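Local coordinates for protein NADH dehydrogenase, putative (Plasmodium falciparum, PDB 5JWC) that oxidises NADH with a bound FAD and probably passes the electrons to ubiquinone, as a type II NADH dehydrogenase of the malaria parasite, at residues K139-N144 with G298-T303; L44-F49 with V437-I442; V323-R328 with Q347-H352; N235-T240 with V260-Y265. One frame throughout, in Å; residues are numbered along the deposited sequence.

Contact 1 of 4, residues K139-N144 with G298-T303; sequences KTNTFN and GLAQTT
Lys139 and Thr140 pair with Leu299 and Ala300 in a short antiparallel two-stranded ribbon at the protein surface, between strands 138-140 and 299-301. Lys139 and Ala300 form the hydrogen-bonded pair: Lys139 N donates to Ala300 O over 2.7 Å, and Ala300 N returns a bond to Lys139 O at 2.8 Å. Thr140 and Leu299 follow as the non-hydrogen-bonded pair. Beyond them the ladder frays, for Asn141 N meets Gly298 O at 3.0 Å from above the carbonyl plane, with a bent N-H angle of 139°. On the face shared by Lys139 and Ala300, the lysine chain runs alongside the 299-301 strand. Its CG sits between the backbone N and the carbonyl carbon (chi1 66°), which lays the aliphatic part over the backbone of Gln301 and brings CE to 3.5 Å from Gln301 O. Asn141 packs its CB against Ala300 CB at 3.8 Å. The same asparagine closes an Asx turn, its OD1 accepting from Phe143 N at 2.9 Å, and the turned chain brings Phe143 CZ up to Gly298 CA. Thr302 N-caps helix 303-309 through a weak bond to Ile305 N, and its side chain lies about 4 Å from the FAD. Such a ribbon, joining the two crossings between the FAD-binding domain and the probable NADH-binding domain, is typical of the two-dinucleotide-binding-domain flavoprotein fold.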
loop_
_atom_site.group_PDB
_atom_site.type_symbol
_atom_site.label_atom_id
_atom_site.label_comp_id
_atom_site.label_asym_id
_atom_site.label_seq_id
_atom_site.Cartn_x
_atom_site.Cartn_y
_atom_site.Cartn_z
ATOM N N LYS A 139 -8.158 -22.637 3.088
ATOM C CA LYS A 139 -8.409 -21.667 2.025
ATOM C C LYS A 139 -9.888 -21.348 1.911
ATOM O O LYS A 139 -10.722 -21.915 2.635
ATOM C CB LYS A 139 -7.830 -22.150 0.685
ATOM C CG LYS A 139 -8.441 -23.391 0.046
ATOM C CD LYS A 139 -7.621 -23.728 -1.222
ATOM C CE LYS A 139 -8.095 -24.983 -1.943
ATOM N NZ LYS A 139 -9.572 -24.951 -2.117
ATOM N N THR A 140 -10.213 -20.389 1.053
ATOM C CA THR A 140 -11.593 -19.943 0.937
ATOM C C THR A 140 -12.441 -21.046 0.298
ATOM O O THR A 140 -11.960 -21.802 -0.543
ATOM C CB THR A 140 -11.716 -18.629 0.116
ATOM O OG1 THR A 140 -10.724 -17.680 0.548
ATOM C CG2 THR A 140 -13.106 -18.017 0.286
ATOM N N ASN A 141 -13.687 -21.150 0.734
ATOM C CA ASN A 141 -14.621 -22.130 0.188
ATOM C C ASN A 141 -15.849 -21.460 -0.422
ATOM O O ASN A 141 -16.574 -20.750 0.266
ATOM C CB ASN A 141 -15.059 -23.113 1.271
ATOM C CG ASN A 141 -15.912 -24.250 0.724
ATOM O OD1 ASN A 141 -16.066 -24.407 -0.492
ATOM N ND2 ASN A 141 -16.457 -25.063 1.629
ATOM N N THR A 142 -16.074 -21.702 -1.706
ATOM C CA THR A 142 -17.202 -21.117 -2.432
ATOM C C THR A 142 -18.462 -21.976 -2.384
ATOM O O THR A 142 -19.490 -21.593 -2.953
ATOM C CB THR A 142 -16.875 -20.903 -3.903
ATOM O OG1 THR A 142 -16.764 -22.182 -4.551
ATOM C CG2 THR A 142 -15.573 -20.130 -4.057
ATOM N N PHE A 143 -18.364 -23.148 -1.753
ATOM C CA PHE A 143 -19.444 -24.137 -1.749
ATOM C C PHE A 143 -19.869 -24.516 -3.180
ATOM O O PHE A 143 -20.986 -24.964 -3.404
ATOM C CB PHE A 143 -20.645 -23.611 -0.950
ATOM C CG PHE A 143 -20.299 -23.170 0.452
ATOM C CD1 PHE A 143 -19.426 -23.912 1.236
ATOM C CD2 PHE A 143 -20.824 -21.999 0.975
ATOM C CE1 PHE A 143 -19.102 -23.502 2.525
ATOM C CE2 PHE A 143 -20.501 -21.581 2.264
ATOM C CZ PHE A 143 -19.641 -22.334 3.034
ATOM N N ASN A 144 -18.968 -24.308 -4.138
ATOM C CA ASN A 144 -19.211 -24.566 -5.555
ATOM C C ASN A 144 -20.424 -23.814 -6.089
ATOM O O ASN A 144 -20.977 -24.191 -7.112
ATOM C CB ASN A 144 -19.391 -26.065 -5.821
ATOM C CG ASN A 144 -18.142 -26.866 -5.509
ATOM O OD1 ASN A 144 -18.161 -27.766 -4.666
ATOM N ND2 ASN A 144 -17.046 -26.534 -6.184
ATOM N N GLY A 298 -16.477 -19.296 4.880
ATOM C CA GLY A 298 -16.144 -20.548 4.225
ATOM C C GLY A 298 -14.688 -20.977 4.188
ATOM O O GLY A 298 -13.835 -20.328 3.568
ATOM N N LEU A 299 -14.418 -22.111 4.828
ATOM C CA LEU A 299 -13.098 -22.729 4.829
ATOM C C LEU A 299 -13.093 -24.037 4.044
ATOM O O LEU A 299 -14.036 -24.819 4.121
ATOM C CB LEU A 299 -12.636 -23.015 6.252
ATOM C CG LEU A 299 -12.268 -21.874 7.201
ATOM C CD1 LEU A 299 -11.588 -22.481 8.417
ATOM C CD2 LEU A 299 -11.372 -20.860 6.515
ATOM N N ALA A 300 -12.013 -24.273 3.312
ATOM C CA ALA A 300 -11.758 -25.559 2.685
ATOM C C ALA A 300 -10.293 -25.901 2.905
ATOM O O ALA A 300 -9.487 -25.035 3.243
ATOM C CB ALA A 300 -12.095 -25.524 1.205
ATOM N N GLN A 301 -9.948 -27.166 2.730
ATOM C CA GLN A 301 -8.593 -27.607 2.992
ATOM C C GLN A 301 -7.672 -27.259 1.837
ATOM O O GLN A 301 -8.087 -27.245 0.685
ATOM C CB GLN A 301 -8.565 -29.115 3.260
ATOM C CG GLN A 301 -9.194 -29.478 4.592
ATOM C CD GLN A 301 -8.527 -28.731 5.749
ATOM O OE1 GLN A 301 -7.311 -28.852 5.954
ATOM N NE2 GLN A 301 -9.317 -27.957 6.509
ATOM N N THR A 302 -6.417 -26.966 2.154
ATOM C CA THR A 302 -5.430 -26.692 1.118
ATOM C C THR A 302 -5.186 -27.933 0.263
ATOM O O THR A 302 -5.402 -29.057 0.713
ATOM C CB THR A 302 -4.099 -26.264 1.716
ATOM O OG1 THR A 302 -3.633 -27.297 2.597
ATOM C CG2 THR A 302 -4.259 -24.960 2.494
ATOM N N THR A 303 -4.690 -27.724 -0.952
ATOM C CA THR A 303 -4.343 -28.836 -1.832
ATOM C C THR A 303 -3.256 -29.702 -1.198
ATOM O O THR A 303 -3.295 -30.931 -1.283
ATOM C CB THR A 303 -3.893 -28.333 -3.231
ATOM O OG1 THR A 303 -2.709 -27.539 -3.100
ATOM C CG2 THR A 303 -4.979 -27.487 -3.853
#

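Contact 2 of 4, residues L44-F49 with V437-I442; sequences LLNIDF and VFNNFI
Asn46 and Asp48 face Asn439 where the chain leaves helix 38-46 and helix 424-440 nears its end; the closest CA atoms, those of Asp48 and Asn439, lie 6.0 Å apart. Asn439 spans the gap with both ends of its amide. Its ND2 donates to Asn46 O at 2.8 Å, with that oxygen almost exactly in the amide plane, while its OD1 accepts from Asp48 N, also at 2.8 Å, the donor tilted 26° from the carbonyl plane. Beside this pair of bonds, Ile47 extends CG1 anti to its backbone N (chi1 -170°), which carries CD1 to 3.6 Å from Phe438 CB and 3.3 Å from Asn439 OD1. The Phe438 ring packs against the sheet, meeting Tyr131 and Tyr338 edge-to-face. Asn46 ND2 bonds to Ser435 OG, a second tie to the same helix, and Asp48 OD1 accepts from Lys50 N. With one bond at each end, the Asn439 amide is fixed against a flip and satisfies the carbonyl of Asn46 and the N-H of Asp48 around the C-terminal end of helix 38-46.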
loop_
_atom_site.group_PDB
_atom_site.type_symbol
_atom_site.label_atom_id
_atom_site.label_comp_id
_atom_site.label_asym_id
_atom_site.label_seq_id
_atom_site.Cartn_x
_atom_site.Cartn_y
_atom_site.Cartn_z
ATOM N N LEU A 44 7.414 -20.239 15.789
ATOM C CA LEU A 44 8.701 -19.599 15.548
ATOM C C LEU A 44 9.070 -18.640 16.683
ATOM O O LEU A 44 10.221 -18.594 17.114
ATOM C CB LEU A 44 8.678 -18.841 14.204
ATOM C CG LEU A 44 9.997 -18.223 13.722
ATOM C CD1 LEU A 44 10.887 -19.321 13.110
ATOM C CD2 LEU A 44 9.773 -17.062 12.721
ATOM N N LEU A 45 8.105 -17.865 17.160
ATOM C CA LEU A 45 8.388 -16.904 18.206
ATOM C C LEU A 45 8.888 -17.577 19.478
ATOM O O LEU A 45 9.592 -16.949 20.249
ATOM C CB LEU A 45 7.167 -16.037 18.545
ATOM C CG LEU A 45 6.780 -14.991 17.488
ATOM C CD1 LEU A 45 5.550 -14.173 17.936
ATOM C CD2 LEU A 45 7.940 -14.111 16.999
ATOM N N ASN A 46 8.521 -18.836 19.708
ATOM C CA ASN A 46 8.831 -19.484 20.993
ATOM C C ASN A 46 9.840 -20.643 20.954
ATOM O O ASN A 46 10.359 -21.036 21.997
ATOM C CB ASN A 46 7.530 -19.982 21.644
ATOM C CG ASN A 46 7.725 -20.428 23.085
ATOM O OD1 ASN A 46 8.200 -19.661 23.928
ATOM N ND2 ASN A 46 7.322 -21.667 23.381
ATOM N N ILE A 47 10.113 -21.188 19.775
ATOM C CA ILE A 47 10.988 -22.348 19.669
ATOM C C ILE A 47 12.439 -21.921 19.944
ATOM O O ILE A 47 12.870 -20.848 19.518
ATOM C CB ILE A 47 10.855 -23.017 18.293
ATOM C CG1 ILE A 47 11.581 -24.369 18.269
ATOM C CG2 ILE A 47 11.306 -22.069 17.159
ATOM C CD1 ILE A 47 11.031 -25.376 19.297
ATOM N N ASP A 48 13.163 -22.727 20.715
ATOM C CA ASP A 48 14.542 -22.397 21.079
ATOM C C ASP A 48 15.495 -22.612 19.903
ATOM O O ASP A 48 15.775 -23.751 19.520
ATOM C CB ASP A 48 14.990 -23.233 22.277
ATOM C CG ASP A 48 16.238 -22.672 22.955
ATOM O OD1 ASP A 48 17.113 -22.125 22.254
ATOM O OD2 ASP A 48 16.336 -22.779 24.200
ATOM N N PHE A 49 16.007 -21.521 19.344
ATOM C CA PHE A 49 16.921 -21.604 18.206
ATOM C C PHE A 49 18.279 -22.204 18.596
ATOM O O PHE A 49 19.020 -22.663 17.740
ATOM C CB PHE A 49 17.134 -20.222 17.576
ATOM C CG PHE A 49 15.931 -19.695 16.841
ATOM C CD1 PHE A 49 14.996 -20.558 16.296
ATOM C CD2 PHE A 49 15.735 -18.331 16.700
ATOM C CE1 PHE A 49 13.878 -20.063 15.621
ATOM C CE2 PHE A 49 14.623 -17.833 16.022
ATOM C CZ PHE A 49 13.702 -18.692 15.490
ATOM N N VAL A 437 6.837 -27.974 24.246
ATOM C CA VAL A 437 7.126 -29.407 24.310
ATOM C C VAL A 437 8.500 -29.709 23.700
ATOM O O VAL A 437 9.279 -30.505 24.256
ATOM C CB VAL A 437 6.053 -30.254 23.601
ATOM C CG1 VAL A 437 6.544 -31.683 23.416
ATOM C CG2 VAL A 437 4.775 -30.286 24.433
ATOM N N PHE A 438 8.806 -29.062 22.578
ATOM C CA PHE A 438 10.123 -29.217 21.959
ATOM C C PHE A 438 11.243 -28.630 22.815
ATOM O O PHE A 438 12.305 -29.252 22.954
ATOM C CB PHE A 438 10.149 -28.592 20.568
ATOM C CG PHE A 438 9.628 -29.493 19.493
ATOM C CD1 PHE A 438 10.479 -30.362 18.828
ATOM C CD2 PHE A 438 8.288 -29.489 19.156
ATOM C CE1 PHE A 438 10.005 -31.194 17.836
ATOM C CE2 PHE A 438 7.799 -30.325 18.169
ATOM C CZ PHE A 438 8.656 -31.178 17.501
ATOM N N ASN A 439 11.001 -27.477 23.428
ATOM C CA ASN A 439 12.024 -26.844 24.254
ATOM C C ASN A 439 12.345 -27.593 25.548
ATOM O O ASN A 439 13.500 -27.618 25.976
ATOM C CB ASN A 439 11.634 -25.409 24.635
ATOM C CG ASN A 439 11.599 -24.453 23.428
ATOM O OD1 ASN A 439 12.138 -24.754 22.370
ATOM N ND2 ASN A 439 10.968 -23.288 23.609
ATOM N N ASN A 440 11.328 -28.167 26.185
ATOM C CA ASN A 440 11.468 -28.604 27.576
ATOM C C ASN A 440 11.088 -30.049 27.891
ATOM O O ASN A 440 11.142 -30.471 29.042
ATOM C CB ASN A 440 10.647 -27.678 28.462
ATOM C CG ASN A 440 11.209 -26.278 28.508
ATOM O OD1 ASN A 440 12.423 -26.083 28.646
ATOM N ND2 ASN A 440 10.337 -25.292 28.383
ATOM N N PHE A 441 10.701 -30.808 26.877
ATOM C CA PHE A 441 10.291 -32.179 27.088
ATOM C C PHE A 441 11.033 -33.116 26.143
ATOM O O PHE A 441 11.660 -34.078 26.590
ATOM C CB PHE A 441 8.771 -32.331 26.909
ATOM C CG PHE A 441 7.948 -31.712 28.027
ATOM C CD1 PHE A 441 7.412 -32.501 29.030
ATOM C CD2 PHE A 441 7.711 -30.345 28.071
ATOM C CE1 PHE A 441 6.656 -31.945 30.053
ATOM C CE2 PHE A 441 6.954 -29.780 29.099
ATOM C CZ PHE A 441 6.426 -30.585 30.088
ATOM N N ILE A 442 10.986 -32.833 24.842
ATOM C CA ILE A 442 11.669 -33.683 23.869
ATOM C C ILE A 442 13.205 -33.692 24.077
ATOM O O ILE A 442 13.832 -32.643 24.221
ATOM C CB ILE A 442 11.319 -33.257 22.435
ATOM C CG1 ILE A 442 9.815 -33.464 22.189
ATOM C CG2 ILE A 442 12.098 -34.070 21.431
ATOM C CD1 ILE A 442 9.360 -33.064 20.820
#

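Contact 3 of 4, residues V323-R328 with Q347-H352; sequences VDEKLR and QPKLLH
The Glu325 carboxylate is met from above its plane by Lys349 N, which donates to OE1 at 2.9 Å, and Lys349 CB lies against the same oxygen. Within the 323-328 turn the Asp324 carboxylate is gripped on both faces: Lys326 N and Arg328 N reach OD2 from opposite sides of its plane. Its OD1 offers the syn lone pair to Arg328 NE in a 2.9 Å salt bridge, so that the carboxylate stands at the edge of the guanidinium while Lys326 CD lies over one guanidinium face, toward its rim. These bonds brace a type I turn from Asp324 to Leu327, with an Asx turn at Asp324. Glu325 reaches Lys349 because its CG lies between the backbone N and the carbonyl carbon (chi1 66°) and the chain bends again at chi2. Glu325 OE2 and Lys349 NZ stay 4.5 Å apart, too far for a salt bridge, though the opposite charges probably still attract. Nearer the backbone, Glu325 CB packs on Pro348 CB at 4.1 Å. Gln347 NE2 turns back onto Pro348 O at 3.0 Å. The backbones join where Gln347 N donates to Val323 O at 2.7 Å, extending the backbone pairing of Val323 with Lys345 beyond strands 321-323 and 344-346. Leu327 leans on Glu430 and Tyr433 of helix 424-440, while Leu350 and Leu351 carry the other segment onto helix 403-416 of the helical insertion.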
loop_
_atom_site.group_PDB
_atom_site.type_symbol
_atom_site.label_atom_id
_atom_site.label_comp_id
_atom_site.label_asym_id
_atom_site.label_seq_id
_atom_site.Cartn_x
_atom_site.Cartn_y
_atom_site.Cartn_z
ATOM N N VAL A 323 -4.879 -35.399 14.147
ATOM C CA VAL A 323 -3.716 -35.534 15.015
ATOM C C VAL A 323 -4.158 -36.120 16.339
ATOM O O VAL A 323 -5.343 -36.052 16.689
ATOM C CB VAL A 323 -3.016 -34.183 15.278
ATOM C CG1 VAL A 323 -2.646 -33.524 13.948
ATOM C CG2 VAL A 323 -3.933 -33.265 16.100
ATOM N N ASP A 324 -3.223 -36.669 17.097
ATOM C CA ASP A 324 -3.592 -37.189 18.403
ATOM C C ASP A 324 -3.553 -36.082 19.452
ATOM O O ASP A 324 -3.332 -34.908 19.124
ATOM C CB ASP A 324 -2.686 -38.370 18.810
ATOM C CG ASP A 324 -1.200 -37.985 18.977
ATOM O OD1 ASP A 324 -0.368 -38.924 18.916
ATOM O OD2 ASP A 324 -0.845 -36.795 19.187
ATOM N N GLU A 325 -3.729 -36.463 20.714
ATOM C CA GLU A 325 -3.868 -35.500 21.804
ATOM C C GLU A 325 -2.597 -34.709 22.070
ATOM O O GLU A 325 -2.602 -33.742 22.840
ATOM C CB GLU A 325 -4.325 -36.211 23.080
ATOM C CG GLU A 325 -3.308 -37.215 23.691
ATOM C CD GLU A 325 -3.228 -38.558 22.971
ATOM O OE1 GLU A 325 -4.037 -38.835 22.061
ATOM O OE2 GLU A 325 -2.336 -39.355 23.325
ATOM N N LYS A 326 -1.511 -35.106 21.407
ATOM C CA LYS A 326 -0.223 -34.442 21.567
ATOM C C LYS A 326 0.155 -33.703 20.284
ATOM O O LYS A 326 1.280 -33.213 20.149
ATOM C CB LYS A 326 0.857 -35.467 21.947
ATOM C CG LYS A 326 0.799 -35.887 23.406
ATOM C CD LYS A 326 1.636 -37.141 23.668
ATOM C CE LYS A 326 1.533 -37.554 25.131
ATOM N NZ LYS A 326 2.144 -38.902 25.403
ATOM N N LEU A 327 -0.810 -33.659 19.361
ATOM C CA LEU A 327 -0.766 -32.924 18.093
ATOM C C LEU A 327 0.079 -33.631 17.042
ATOM O O LEU A 327 0.430 -33.030 16.023
ATOM C CB LEU A 327 -0.269 -31.474 18.290
ATOM C CG LEU A 327 -1.061 -30.628 19.280
ATOM C CD1 LEU A 327 -0.605 -29.164 19.302
ATOM C CD2 LEU A 327 -2.544 -30.711 18.947
ATOM N N ARG A 328 0.387 -34.907 17.284
ATOM C CA ARG A 328 1.113 -35.719 16.302
ATOM C C ARG A 328 0.177 -36.246 15.234
ATOM O O ARG A 328 -0.873 -36.790 15.546
ATOM C CB ARG A 328 1.835 -36.891 16.993
ATOM C CG ARG A 328 2.855 -36.415 18.015
ATOM C CD ARG A 328 3.474 -37.543 18.822
ATOM N NE ARG A 328 2.453 -38.349 19.480
ATOM C CZ ARG A 328 2.712 -39.422 20.213
ATOM N NH1 ARG A 328 1.715 -40.094 20.774
ATOM N NH2 ARG A 328 3.965 -39.817 20.392
ATOM N N GLN A 347 -7.951 -36.080 17.337
ATOM C CA GLN A 347 -8.647 -37.315 17.685
ATOM C C GLN A 347 -7.890 -37.951 18.839
ATOM O O GLN A 347 -6.871 -38.612 18.625
ATOM C CB GLN A 347 -8.732 -38.268 16.488
ATOM C CG GLN A 347 -9.210 -39.678 16.877
ATOM C CD GLN A 347 -10.591 -39.666 17.552
ATOM O OE1 GLN A 347 -11.607 -39.428 16.892
ATOM N NE2 GLN A 347 -10.625 -39.893 18.874
ATOM N N PRO A 348 -8.348 -37.711 20.075
ATOM C CA PRO A 348 -7.548 -38.096 21.237
ATOM C C PRO A 348 -7.581 -39.593 21.489
ATOM O O PRO A 348 -8.442 -40.287 20.947
ATOM C CB PRO A 348 -8.217 -37.354 22.390
ATOM C CG PRO A 348 -9.636 -37.241 21.951
ATOM C CD PRO A 348 -9.593 -37.029 20.466
ATOM N N LYS A 349 -6.630 -40.056 22.294
ATOM C CA LYS A 349 -6.615 -41.418 22.794
ATOM C C LYS A 349 -7.962 -41.711 23.455
ATOM O O LYS A 349 -8.443 -40.918 24.259
ATOM C CB LYS A 349 -5.470 -41.604 23.790
ATOM C CG LYS A 349 -5.368 -43.016 24.357
ATOM C CD LYS A 349 -4.386 -43.061 25.512
ATOM C CE LYS A 349 -2.959 -42.880 25.027
ATOM N NZ LYS A 349 -1.999 -42.875 26.162
ATOM N N LEU A 350 -8.552 -42.858 23.122
ATOM C CA LEU A 350 -9.904 -43.194 23.556
ATOM C C LEU A 350 -9.942 -43.727 24.984
ATOM O O LEU A 350 -9.278 -44.709 25.319
ATOM C CB LEU A 350 -10.518 -44.210 22.595
ATOM C CG LEU A 350 -10.703 -43.708 21.163
ATOM C CD1 LEU A 350 -10.905 -44.859 20.181
ATOM C CD2 LEU A 350 -11.886 -42.740 21.091
ATOM N N LEU A 351 -10.740 -43.064 25.813
ATOM C CA LEU A 351 -10.984 -43.478 27.188
ATOM C C LEU A 351 -11.437 -44.933 27.222
ATOM O O LEU A 351 -10.949 -45.735 28.025
ATOM C CB LEU A 351 -12.062 -42.599 27.816
ATOM C CG LEU A 351 -11.655 -41.190 28.229
ATOM C CD1 LEU A 351 -12.871 -40.384 28.611
ATOM C CD2 LEU A 351 -10.679 -41.242 29.378
ATOM N N HIS A 352 -12.383 -45.266 26.350
ATOM C CA HIS A 352 -13.024 -46.568 26.455
ATOM C C HIS A 352 -12.096 -47.716 26.034
ATOM O O HIS A 352 -12.368 -48.869 26.354
ATOM C CB HIS A 352 -14.350 -46.600 25.677
ATOM C CG HIS A 352 -14.224 -46.725 24.188
ATOM N ND1 HIS A 352 -14.155 -45.630 23.354
ATOM C CD2 HIS A 352 -14.273 -47.809 23.378
ATOM C CE1 HIS A 352 -14.111 -46.040 22.091
ATOM N NE2 HIS A 352 -14.182 -47.358 22.087
#

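Contact 4 of 4, residues N235-T240 with V260-Y265; sequences NNLLPT and VLTNYY
Asn235 and Leu237 meet Val260, Thr262 and Asn263 at the border of a Rossmann-type parallel sheet, where the loop after strand 227-232 runs along the edge strand 259-262. The apolar part lies toward helix 243-255: Leu237 CD1 and Val260 CG1 reach each other tip to tip at 3.8 Å, and both side chains also touch Phe253. Leu237 CD2 lies 4.1 Å from Thr262 CG2, the two side chains crossing at about a right angle. That methyl also packs against a backbone carbonyl, with Thr262 CG2 3.3 Å from Asn235 O. Hydrogen bonds from Lys250 NZ to Asn235 O and Thr262 OG1 tie helix 243-255 to both loop and strand. The remaining interaction is amide to amide and lies at the surface. In Asn235, chi1 of 180° sets the amide beside the carbonyl carbon and chi2 of 66° turns OD1 to Asn263; the amide planes are nearly coplanar, 25° apart, and Asn263 ND2 donates at 3.1 Å to a lone pair of Asn235 OD1.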
loop_
_atom_site.group_PDB
_atom_site.type_symbol
_atom_site.label_atom_id
_atom_site.label_comp_id
_atom_site.label_asym_id
_atom_site.label_seq_id
_atom_site.Cartn_x
_atom_site.Cartn_y
_atom_site.Cartn_z
ATOM N N ASN A 235 -31.088 -17.292 11.647
ATOM C CA ASN A 235 -31.832 -16.123 12.105
ATOM C C ASN A 235 -30.966 -15.058 12.790
ATOM O O ASN A 235 -31.387 -13.906 12.922
ATOM C CB ASN A 235 -32.958 -16.559 13.061
ATOM C CG ASN A 235 -33.767 -15.380 13.583
ATOM O OD1 ASN A 235 -34.470 -14.698 12.820
ATOM N ND2 ASN A 235 -33.651 -15.111 14.884
ATOM N N ASN A 236 -29.762 -15.429 13.218
ATOM C CA ASN A 236 -28.967 -14.536 14.066
ATOM C C ASN A 236 -27.673 -14.016 13.422
ATOM O O ASN A 236 -26.879 -14.800 12.912
ATOM C CB ASN A 236 -28.576 -15.257 15.364
ATOM C CG ASN A 236 -29.752 -15.477 16.313
ATOM O OD1 ASN A 236 -30.785 -14.836 16.205
ATOM N ND2 ASN A 236 -29.571 -16.372 17.269
ATOM N N LEU A 237 -27.432 -12.708 13.494
ATOM C CA LEU A 237 -26.067 -12.223 13.275
ATOM C C LEU A 237 -25.253 -12.641 14.508
ATOM O O LEU A 237 -25.809 -12.709 15.605
ATOM C CB LEU A 237 -26.039 -10.715 13.097
ATOM C CG LEU A 237 -26.878 -10.236 11.918
ATOM C CD1 LEU A 237 -26.866 -8.715 11.866
ATOM C CD2 LEU A 237 -26.311 -10.856 10.651
ATOM N N LEU A 238 -23.959 -12.899 14.333
ATOM C CA LEU A 238 -23.094 -13.370 15.417
ATOM C C LEU A 238 -23.724 -14.547 16.180
ATOM O O LEU A 238 -23.942 -14.447 17.392
ATOM C CB LEU A 238 -22.777 -12.228 16.396
ATOM C CG LEU A 238 -22.052 -10.994 15.861
ATOM C CD1 LEU A 238 -21.759 -10.022 16.987
ATOM C CD2 LEU A 238 -20.758 -11.418 15.141
ATOM N N PRO A 239 -24.024 -15.658 15.475
ATOM C CA PRO A 239 -24.750 -16.768 16.111
ATOM C C PRO A 239 -23.940 -17.493 17.197
ATOM O O PRO A 239 -24.541 -18.101 18.075
ATOM C CB PRO A 239 -25.061 -17.711 14.934
ATOM C CG PRO A 239 -23.964 -17.446 13.927
ATOM C CD PRO A 239 -23.706 -15.940 14.058
ATOM N N THR A 240 -22.613 -17.399 17.171
ATOM C CA THR A 240 -21.799 -18.036 18.213
ATOM C C THR A 240 -21.651 -17.194 19.485
ATOM O O THR A 240 -21.054 -17.640 20.462
ATOM C CB THR A 240 -20.394 -18.358 17.696
ATOM O OG1 THR A 240 -19.706 -17.130 17.425
ATOM C CG2 THR A 240 -20.458 -19.200 16.409
ATOM N N VAL A 260 -30.560 -6.138 6.857
ATOM C CA VAL A 260 -30.198 -7.406 7.473
ATOM C C VAL A 260 -31.028 -8.540 6.883
ATOM O O VAL A 260 -32.213 -8.697 7.186
ATOM C CB VAL A 260 -30.390 -7.384 8.981
ATOM C CG1 VAL A 260 -29.919 -8.703 9.568
ATOM C CG2 VAL A 260 -29.613 -6.229 9.587
ATOM N N LEU A 261 -30.384 -9.324 6.035
ATOM C CA LEU A 261 -31.045 -10.413 5.339
ATOM C C LEU A 261 -30.703 -11.738 6.023
ATOM O O LEU A 261 -30.162 -12.671 5.417
ATOM C CB LEU A 261 -30.638 -10.409 3.856
ATOM C CG LEU A 261 -31.457 -9.515 2.906
ATOM C CD1 LEU A 261 -31.851 -8.191 3.508
ATOM C CD2 LEU A 261 -30.764 -9.283 1.572
ATOM N N THR A 262 -31.000 -11.817 7.315
ATOM C CA THR A 262 -30.974 -13.102 8.013
ATOM C C THR A 262 -31.983 -14.068 7.376
ATOM O O THR A 262 -32.889 -13.640 6.652
ATOM C CB THR A 262 -31.273 -12.944 9.508
ATOM O OG1 THR A 262 -32.219 -11.888 9.700
ATOM C CG2 THR A 262 -29.995 -12.599 10.249
ATOM N N ASN A 263 -31.802 -15.363 7.619
ATOM C CA ASN A 263 -32.673 -16.400 7.039
ATOM C C ASN A 263 -32.684 -16.363 5.510
ATOM O O ASN A 263 -33.718 -16.607 4.883
ATOM C CB ASN A 263 -34.119 -16.284 7.573
ATOM C CG ASN A 263 -34.194 -16.498 9.077
ATOM O OD1 ASN A 263 -33.886 -17.577 9.566
ATOM N ND2 ASN A 263 -34.601 -15.469 9.810
ATOM N N TYR A 264 -31.518 -16.081 4.927
ATOM C CA TYR A 264 -31.330 -16.141 3.485
ATOM C C TYR A 264 -29.936 -16.650 3.160
ATOM O O TYR A 264 -28.980 -16.354 3.867
ATOM C CB TYR A 264 -31.523 -14.768 2.846
ATOM C CG TYR A 264 -32.957 -14.340 2.635
ATOM C CD1 TYR A 264 -33.680 -14.781 1.524
ATOM C CD2 TYR A 264 -33.567 -13.446 3.505
ATOM C CE1 TYR A 264 -34.988 -14.367 1.313
ATOM C CE2 TYR A 264 -34.872 -13.026 3.305
ATOM C CZ TYR A 264 -35.572 -13.491 2.207
ATOM O OH TYR A 264 -36.864 -13.076 2.007
ATOM N N TYR A 265 -29.802 -17.410 2.085
ATOM C CA TYR A 265 -28.461 -17.755 1.648
ATOM C C TYR A 265 -28.349 -17.653 0.131
ATOM O O TYR A 265 -29.349 -17.696 -0.600
ATOM C CB TYR A 265 -28.057 -19.144 2.159
ATOM C CG TYR A 265 -29.009 -20.249 1.795
ATOM C CD1 TYR A 265 -28.762 -21.061 0.695
ATOM C CD2 TYR A 265 -30.149 -20.493 2.561
ATOM C CE1 TYR A 265 -29.628 -22.085 0.352
ATOM C CE2 TYR A 265 -31.029 -21.512 2.227
ATOM C CZ TYR A 265 -30.758 -22.309 1.121
ATOM O OH TYR A 265 -31.615 -23.329 0.770
#

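Along the chain, contact 2 closes the longest loop and encloses the other three; contact 4 is nested within contact 1, and contact 3 follows both. Contacts 2 and 3 form one neighbourhood, their nearest atoms about 6 Å apart, because helix 424-440 supplies one side of contact 2 and touches Leu327 of contact 3. Contact 4 lies in the probable NADH-binding domain, with its centre about 42 Å from that of contact 2 on the opposite side of the chain's centre. Contact 1 is nearer to contact 4, with centres about 21 Å apart, than to contact 3, about 26 Å. The set thus spans the FAD-binding domain, the probable NADH-binding domain, the ribbon connecting them and the border with the helical insertion.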